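Local coordinates for probable conserved lipoprotein LPPA (Mycobacterium tuberculosis, PDB 2V7S) that is of unknown function but is a putative membrane-attached lipoprotein of a family confined to pathogenic mycobacteria, at residues Arg76-Ala79 with Gly83-Trp86; Glu129-Ala134 with Ala158-Asp163; Thr67-Ile72 with Ala143-Thr148. One frame throughout, in Å; residues are numbered along the deposited sequence.

Contact 1: residues Arg76-Ala79 with Gly83-Trp86; sequences RVSA and GQTW
Ser78, near the C-terminal end of helix 59-80, meets the chain again where it turns back toward the edge strand 86-88, touching Gln84 with its CB and the indole of Trp86 with its OG. The backbones come close here, with CA of Ser78 and CA of Gln84 4.8 Å apart. Against Gln84, Ser78 touches mainly main chain: its CB lies 3.5 Å from the carbonyl O of Gln84, while CG of Gln84 stays 4.1 Å from Ser78 OG. The side chain of Gln84 starts out toward the helix, then bends at CG and leads away from it, touching Phe122 and Phe126.

With OG opposite its own carbonyl carbon (chi1 -67°), Ser78 turns the hydroxyl both back along the helix and toward Trp86. Its OG reaches CD1 of the Trp86 indole at 3.2 Å, from the edge and close to the ring plane, so the five-membered ring presents a C-H to the oxygen. The same OG is hydrogen-bonded to the carbonyl O of Ala74, one turn earlier, and Trp86 NE1 is bonded to the carboxylate of Asp75. Trp86 CG sits between its backbone N and carbonyl carbon (chi1 70°), which turns the ring to the helix.

No hydrogen bond joins the two segments directly. The chemistry is that of a tight helix-to-strand return: Ser78 OG and Trp86 NE1 find their hydrogen bonds in the preceding helical turn, and what passes between 76-79 and 83-86 is close van der Waals packing, with an indole C-H edge, probably slightly polarised by the neighbouring NE1, facing an oxygen.

Contact 2: residues Glu129-Ala134 with Ala158-Asp163; sequences EDFKIA and AKRDYD
Helix-on-sheet packing brings Phe131 of helix 128-143 down onto strand 160-166 of the six-stranded antiparallel sheet. The short axes of 129-134 and 160-163 run nearly parallel, 14° apart and 9.7 Å from each other, and the phenyl ring lies between them. Its CG stands anti to the backbone N (chi1 -166°), which sends the ring toward the strand. Arg160 CB lies over the middle of one face, 3.5 Å from the Phe131 ring centroid and 4° off the normal, a CH-pi contact. The extended arginine chain then runs back past the phenylalanine in the opposite sense, and CD of Arg160 comes to 3.7 Å from Phe131 CB. At the far end of the ring, CZ reaches the strand backbone, with Tyr162 N at the edge, 3.7 Å from Phe131 CZ. Tyr162 adds its CB, 3.9 Å from Phe131 CE1.

The polar ends look elsewhere: Arg160 NE bonds to the carbonyl O of Phe126, in the loop leading to this helix, and Tyr162 OH to Glu150 on the outermost strand 149-151. Phe131 also touches Leu173 on strand 169-175, so one ring bridges two adjacent strands, while Ala134 packs against helix 59-80.

Contact 3: residues Thr67-Ile72 with Ala143-Thr148; sequences TATARI and AKYGAT
The hydroxyl OG1 of Thr69 is held by two partners, Tyr145 OH across the contact and, weakly, the carbonyl O of Arg65 one turn earlier in helix 59-80. The bond across is short: Thr69 OG1 lies 2.6 Å from Tyr145 OH, and either hydroxyl could be its donor. At chi1 -74° the hydroxyl of Thr69 lies beside its own backbone N, within reach of both partners.

Tyr145 comes from the opposite direction and reaches across with its full length: the CA atoms of Thr69 and Tyr145 are 10.1 Å apart. Thr69 OG1 stays near the ring plane at its edge, 3.4 Å from Tyr145 CZ. The methyl adds a lighter touch, CG2 of Thr69 to CE1 of Tyr145 at 3.9 Å.

Tyr145 projects from the turn that follows helix 128-143, a type I turn from Ala143 to Gly146 closed by a bond from Gly146 N to Ala143 O; Gly146, with positive phi, completes a Schellman motif. Tyr169 meets the tyrosine ring with planes at about 50°, and Phe171 on strand 169-175 touches Thr69.

Of the 100 Å² buried between the segments, most belongs to Thr69 and Tyr145. Two groups that can each give and accept join the helix to the turn without any charge, and Thr69 OG1 would then relay between Tyr145 OH and, by a weak bond, Arg65 O.

From the N terminus, helix 59-80 comes first and supplies a segment to both contact 3 and contact 1. Contact 1 closes a short local loop as the chain turns from this helix into strand 86-88, and that loop lies wholly within the long one that contact 3 completes after helix 128-143. Contact 2 opens on that second helix and closes on strand 160-166, so its loop crosses that of contact 3. Contacts 1 and 2 meet where Val77 packs on Ala134; contacts 1 and 3 meet at Trp86 and Arg71. Contact 2 ties helix 128-143 to the sheet, contact 1 ties helix 59-80 to the approach to its outer strand, and contact 3 ties helix 59-80 to the turn after helix 128-143.

Contact 1: residues Arg76-Ala79 with Gly83-Trp86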
loop_
_atom_site.group_PDB
_atom_site.type_symbol
_atom_site.label_atom_id
_atom_site.label_comp_id
_atom_site.label_asym_id
_atom_site.label_seq_id
_atom_site.Cartn_x
_atom_site.Cartn_y
_atom_site.Cartn_z
ATOM N N ARG A 76 11.706 -31.434 24.717
ATOM C CA ARG A 76 10.479 -32.041 25.221
ATOM C C ARG A 76 10.108 -33.254 24.322
ATOM O O ARG A 76 9.680 -34.299 24.810
ATOM C CB ARG A 76 9.351 -30.987 25.190
ATOM C CG ARG A 76 9.401 -29.881 26.319
ATOM C CD ARG A 76 8.083 -29.112 26.330
ATOM N NE ARG A 76 7.051 -30.063 26.749
ATOM C CZ ARG A 76 5.749 -29.953 26.546
ATOM N NH1 ARG A 76 4.951 -30.920 26.981
ATOM N NH2 ARG A 76 5.244 -28.901 25.923
ATOM N N VAL A 77 10.306 -33.105 23.014
ATOM C CA VAL A 77 10.013 -34.211 22.085
ATOM C C VAL A 77 10.929 -35.388 22.367
ATOM O O VAL A 77 10.471 -36.521 22.510
ATOM C CB VAL A 77 10.066 -33.789 20.588
ATOM C CG1 VAL A 77 10.005 -35.032 19.692
ATOM C CG2 VAL A 77 8.887 -32.875 20.274
ATOM N N SER A 78 12.219 -35.113 22.459
ATOM C CA SER A 78 13.224 -36.138 22.759
ATOM C C SER A 78 13.004 -36.782 24.128
ATOM O O SER A 78 13.265 -37.980 24.302
ATOM C CB SER A 78 14.617 -35.535 22.680
ATOM O OG SER A 78 14.898 -35.167 21.338
ATOM N N ALA A 79 12.504 -36.014 25.093
ATOM C CA ALA A 79 12.246 -36.570 26.421
ATOM C C ALA A 79 10.941 -37.387 26.497
ATOM O O ALA A 79 10.786 -38.258 27.359
ATOM C CB ALA A 79 12.290 -35.494 27.473
ATOM N N GLY A 83 14.679 -42.864 22.977
ATOM C CA GLY A 83 15.781 -42.925 22.028
ATOM C C GLY A 83 15.789 -41.826 20.977
ATOM O O GLY A 83 16.674 -41.812 20.123
ATOM N N GLN A 84 14.821 -40.903 21.018
ATOM C CA GLN A 84 14.866 -39.779 20.074
ATOM C C GLN A 84 15.968 -38.778 20.452
ATOM O O GLN A 84 16.228 -38.517 21.628
ATOM C CB GLN A 84 13.498 -39.108 19.863
ATOM C CG GLN A 84 13.436 -38.016 18.731
ATOM C CD GLN A 84 13.691 -38.547 17.317
ATOM O OE1 GLN A 84 12.764 -38.822 16.563
ATOM N NE2 GLN A 84 14.947 -38.636 16.941
ATOM N N THR A 85 16.657 -38.279 19.436
ATOM C CA THR A 85 17.702 -37.279 19.611
ATOM C C THR A 85 17.468 -36.124 18.600
ATOM O O THR A 85 16.658 -36.242 17.673
ATOM C CB THR A 85 19.101 -37.894 19.342
ATOM O OG1 THR A 85 19.156 -38.408 18.004
ATOM C CG2 THR A 85 19.433 -39.032 20.344
ATOM N N TRP A 86 18.188 -35.027 18.777
ATOM C CA TRP A 86 18.089 -33.897 17.861
ATOM C C TRP A 86 19.363 -33.080 17.868
ATOM O O TRP A 86 20.185 -33.187 18.779
ATOM C CB TRP A 86 16.892 -32.998 18.201
ATOM C CG TRP A 86 17.040 -32.217 19.483
ATOM C CD1 TRP A 86 16.766 -32.653 20.754
ATOM C CD2 TRP A 86 17.514 -30.877 19.611
ATOM N NE1 TRP A 86 17.028 -31.647 21.665
ATOM C CE2 TRP A 86 17.503 -30.553 20.991
ATOM C CE3 TRP A 86 17.944 -29.917 18.694
ATOM C CZ2 TRP A 86 17.892 -29.286 21.483
ATOM C CZ3 TRP A 86 18.350 -28.648 19.172
ATOM C CH2 TRP A 86 18.299 -28.349 20.564
#

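Contact 2: residues Glu129-Ala134 with Ala158-Asp163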
loop_
_atom_site.group_PDB
_atom_site.type_symbol
_atom_site.label_atom_id
_atom_site.label_comp_id
_atom_site.label_asym_id
_atom_site.label_seq_id
_atom_site.Cartn_x
_atom_site.Cartn_y
_atom_site.Cartn_z
ATOM N N GLU A 129 2.430 -43.198 16.051
ATOM C CA GLU A 129 2.120 -42.878 17.458
ATOM C C GLU A 129 3.063 -41.813 18.035
ATOM O O GLU A 129 2.624 -40.854 18.696
ATOM C CB GLU A 129 2.172 -44.143 18.317
ATOM C CG GLU A 129 1.231 -44.150 19.503
ATOM N N ASP A 130 4.353 -41.981 17.802
ATOM C CA ASP A 130 5.313 -41.013 18.293
ATOM C C ASP A 130 5.138 -39.658 17.615
ATOM O O ASP A 130 5.361 -38.619 18.228
ATOM C CB ASP A 130 6.747 -41.553 18.212
ATOM C CG ASP A 130 6.987 -42.716 19.195
ATOM O OD1 ASP A 130 6.253 -42.800 20.213
ATOM O OD2 ASP A 130 7.871 -43.562 18.947
ATOM N N PHE A 131 4.735 -39.674 16.356
ATOM C CA PHE A 131 4.493 -38.434 15.634
ATOM C C PHE A 131 3.354 -37.619 16.271
ATOM O O PHE A 131 3.490 -36.412 16.432
ATOM C CB PHE A 131 4.242 -38.666 14.145
ATOM C CG PHE A 131 4.321 -37.386 13.314
ATOM C CD1 PHE A 131 3.166 -36.742 12.897
ATOM C CD2 PHE A 131 5.569 -36.848 12.954
ATOM C CE1 PHE A 131 3.228 -35.552 12.141
ATOM C CE2 PHE A 131 5.651 -35.656 12.192
ATOM C CZ PHE A 131 4.485 -35.013 11.787
ATOM N N LYS A 132 2.263 -38.289 16.640
ATOM C CA LYS A 132 1.150 -37.624 17.317
ATOM C C LYS A 132 1.622 -37.031 18.638
ATOM O O LYS A 132 1.232 -35.928 18.993
ATOM C CB LYS A 132 -0.028 -38.580 17.573
ATOM C CG LYS A 132 -0.567 -39.324 16.353
ATOM C CD LYS A 132 -1.921 -40.019 16.678
ATOM C CE LYS A 132 -2.007 -41.477 16.156
ATOM N NZ LYS A 132 -2.560 -41.695 14.765
ATOM N N ILE A 133 2.458 -37.759 19.376
ATOM C CA ILE A 133 3.015 -37.207 20.610
ATOM C C ILE A 133 3.835 -35.938 20.352
ATOM O O ILE A 133 3.670 -34.900 21.023
ATOM C CB ILE A 133 3.818 -38.273 21.411
ATOM C CG1 ILE A 133 2.871 -39.295 22.047
ATOM C CG2 ILE A 133 4.701 -37.601 22.488
ATOM C CD1 ILE A 133 3.474 -40.688 22.182
ATOM N N ALA A 134 4.729 -36.001 19.370
ATOM C CA ALA A 134 5.586 -34.848 19.090
ATOM C C ALA A 134 4.724 -33.669 18.607
ATOM O O ALA A 134 4.988 -32.512 18.969
ATOM C CB ALA A 134 6.609 -35.214 18.041
ATOM N N ALA A 158 5.041 -43.043 4.523
ATOM C CA ALA A 158 5.723 -42.270 3.474
ATOM C C ALA A 158 6.062 -40.822 3.862
ATOM O O ALA A 158 7.135 -40.327 3.505
ATOM C CB ALA A 158 4.920 -42.296 2.182
ATOM N N LYS A 159 5.150 -40.158 4.579
ATOM C CA LYS A 159 5.304 -38.778 4.951
ATOM C C LYS A 159 4.402 -38.438 6.119
ATOM O O LYS A 159 3.242 -38.889 6.187
ATOM C CB LYS A 159 4.931 -37.873 3.776
ATOM N N ARG A 160 4.932 -37.649 7.039
ATOM C CA ARG A 160 4.137 -37.143 8.139
ATOM C C ARG A 160 4.401 -35.660 8.254
ATOM O O ARG A 160 5.562 -35.219 8.261
ATOM C CB ARG A 160 4.437 -37.854 9.467
ATOM C CG ARG A 160 4.589 -39.393 9.377
ATOM C CD ARG A 160 4.800 -39.988 10.772
ATOM N NE ARG A 160 5.172 -41.411 10.705
ATOM C CZ ARG A 160 4.344 -42.427 10.451
ATOM N NH1 ARG A 160 3.054 -42.235 10.251
ATOM N NH2 ARG A 160 4.822 -43.654 10.402
ATOM N N ASP A 161 3.312 -34.904 8.352
ATOM C CA ASP A 161 3.369 -33.450 8.360
ATOM C C ASP A 161 2.396 -32.970 9.425
ATOM O O ASP A 161 1.266 -33.491 9.522
ATOM C CB ASP A 161 2.924 -32.931 7.010
ATOM C CG ASP A 161 3.172 -31.459 6.842
ATOM O OD1 ASP A 161 3.866 -30.846 7.686
ATOM O OD2 ASP A 161 2.690 -30.922 5.835
ATOM N N TYR A 162 2.852 -32.025 10.226
ATOM C CA TYR A 162 2.006 -31.338 11.175
ATOM C C TYR A 162 2.364 -29.878 11.095
ATOM O O TYR A 162 3.510 -29.499 11.337
ATOM C CB TYR A 162 2.183 -31.854 12.621
ATOM C CG TYR A 162 1.328 -31.069 13.589
ATOM C CD1 TYR A 162 1.895 -30.098 14.404
ATOM C CD2 TYR A 162 -0.061 -31.264 13.651
ATOM C CE1 TYR A 162 1.123 -29.337 15.274
ATOM C CE2 TYR A 162 -0.853 -30.497 14.533
ATOM C CZ TYR A 162 -0.237 -29.549 15.338
ATOM O OH TYR A 162 -0.949 -28.754 16.203
ATOM N N ASP A 163 1.376 -29.040 10.785
ATOM C CA ASP A 163 1.671 -27.618 10.639
ATOM C C ASP A 163 0.618 -26.857 11.465
ATOM O O ASP A 163 -0.565 -27.207 11.418
ATOM C CB ASP A 163 1.604 -27.272 9.148
ATOM C CG ASP A 163 2.072 -25.857 8.835
ATOM O OD1 ASP A 163 1.276 -24.919 9.013
ATOM O OD2 ASP A 163 3.229 -25.695 8.372
#

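Contact 3: residues Thr67-Ile72 with Ala143-Thr148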
loop_
_atom_site.group_PDB
_atom_site.type_symbol
_atom_site.label_atom_id
_atom_site.label_comp_id
_atom_site.label_asym_id
_atom_site.label_seq_id
_atom_site.Cartn_x
_atom_site.Cartn_y
_atom_site.Cartn_z
ATOM N N THR A 67 14.487 -19.443 18.237
ATOM C CA THR A 67 15.450 -20.574 18.271
ATOM C C THR A 67 15.434 -21.260 19.638
ATOM O O THR A 67 15.478 -22.506 19.712
ATOM C CB THR A 67 16.863 -20.127 17.870
ATOM O OG1 THR A 67 16.798 -19.662 16.524
ATOM C CG2 THR A 67 17.890 -21.277 17.975
ATOM N N ALA A 68 15.351 -20.465 20.708
ATOM C CA ALA A 68 15.182 -21.033 22.070
ATOM C C ALA A 68 13.907 -21.891 22.157
ATOM O O ALA A 68 13.895 -22.914 22.819
ATOM C CB ALA A 68 15.135 -19.927 23.151
ATOM N N THR A 69 12.846 -21.453 21.506
ATOM C CA THR A 69 11.579 -22.204 21.534
ATOM C C THR A 69 11.729 -23.512 20.771
ATOM O O THR A 69 11.199 -24.540 21.187
ATOM C CB THR A 69 10.420 -21.359 20.971
ATOM O OG1 THR A 69 10.099 -20.367 21.962
ATOM C CG2 THR A 69 9.158 -22.229 20.710
ATOM N N ALA A 70 12.446 -23.472 19.651
ATOM C CA ALA A 70 12.702 -24.707 18.900
ATOM C C ALA A 70 13.432 -25.717 19.772
ATOM O O ALA A 70 13.084 -26.917 19.730
ATOM C CB ALA A 70 13.528 -24.434 17.603
ATOM N N ARG A 71 14.463 -25.247 20.503
ATOM C CA ARG A 71 15.211 -26.074 21.483
ATOM C C ARG A 71 14.235 -26.671 22.506
ATOM O O ARG A 71 14.266 -27.859 22.787
ATOM C CB ARG A 71 16.287 -25.251 22.210
ATOM C CG ARG A 71 17.078 -26.023 23.342
ATOM C CD ARG A 71 18.198 -25.144 24.024
ATOM N NE ARG A 71 19.002 -24.417 23.018
ATOM C CZ ARG A 71 18.992 -23.085 22.838
ATOM N NH1 ARG A 71 18.276 -22.289 23.638
ATOM N NH2 ARG A 71 19.729 -22.536 21.874
ATOM N N ILE A 72 13.375 -25.831 23.064
ATOM C CA ILE A 72 12.417 -26.305 24.060
ATOM C C ILE A 72 11.556 -27.440 23.503
ATOM O O ILE A 72 11.332 -28.462 24.196
ATOM C CB ILE A 72 11.539 -25.149 24.575
ATOM C CG1 ILE A 72 12.375 -24.265 25.512
ATOM C CG2 ILE A 72 10.276 -25.669 25.351
ATOM C CD1 ILE A 72 11.737 -22.899 25.768
ATOM N N ALA A 143 0.830 -22.679 20.642
ATOM C CA ALA A 143 -0.321 -21.954 21.192
ATOM C C ALA A 143 0.147 -20.745 22.016
ATOM O O ALA A 143 -0.567 -19.728 22.104
ATOM C CB ALA A 143 -1.212 -22.871 22.037
ATOM N N LYS A 144 1.348 -20.832 22.582
ATOM C CA LYS A 144 1.841 -19.749 23.462
ATOM C C LYS A 144 2.137 -18.513 22.620
ATOM O O LYS A 144 2.259 -17.412 23.149
ATOM C CB LYS A 144 3.119 -20.167 24.201
ATOM C CG LYS A 144 2.993 -21.274 25.244
ATOM C CD LYS A 144 4.426 -21.747 25.612
ATOM C CE LYS A 144 4.467 -22.779 26.743
ATOM N NZ LYS A 144 5.874 -23.196 27.027
ATOM N N TYR A 145 2.331 -18.734 21.304
ATOM C CA TYR A 145 2.590 -17.680 20.323
ATOM C C TYR A 145 1.325 -17.221 19.532
ATOM O O TYR A 145 1.411 -16.359 18.640
ATOM C CB TYR A 145 3.711 -18.122 19.364
ATOM C CG TYR A 145 5.064 -18.126 20.042
ATOM C CD1 TYR A 145 5.516 -19.258 20.719
ATOM C CD2 TYR A 145 5.885 -16.993 20.011
ATOM C CE1 TYR A 145 6.736 -19.271 21.371
ATOM C CE2 TYR A 145 7.138 -16.992 20.632
ATOM C CZ TYR A 145 7.552 -18.136 21.306
ATOM O OH TYR A 145 8.753 -18.154 21.948
ATOM N N GLY A 146 0.169 -17.799 19.881
ATOM C CA GLY A 146 -1.077 -17.568 19.155
ATOM C C GLY A 146 -1.239 -18.347 17.852
ATOM O O GLY A 146 -2.137 -18.063 17.059
ATOM N N ALA A 147 -0.374 -19.333 17.631
ATOM C CA ALA A 147 -0.507 -20.224 16.500
ATOM C C ALA A 147 -1.361 -21.452 16.887
ATOM O O ALA A 147 -0.909 -22.329 17.631
ATOM C CB ALA A 147 0.882 -20.614 15.969
ATOM N N THR A 148 -2.608 -21.487 16.415
ATOM C CA THR A 148 -3.543 -22.551 16.801
ATOM C C THR A 148 -4.335 -23.165 15.628
ATOM O O THR A 148 -5.198 -24.026 15.829
ATOM C CB THR A 148 -4.547 -22.047 17.896
ATOM O OG1 THR A 148 -5.239 -20.893 17.414
ATOM C CG2 THR A 148 -3.788 -21.640 19.194
#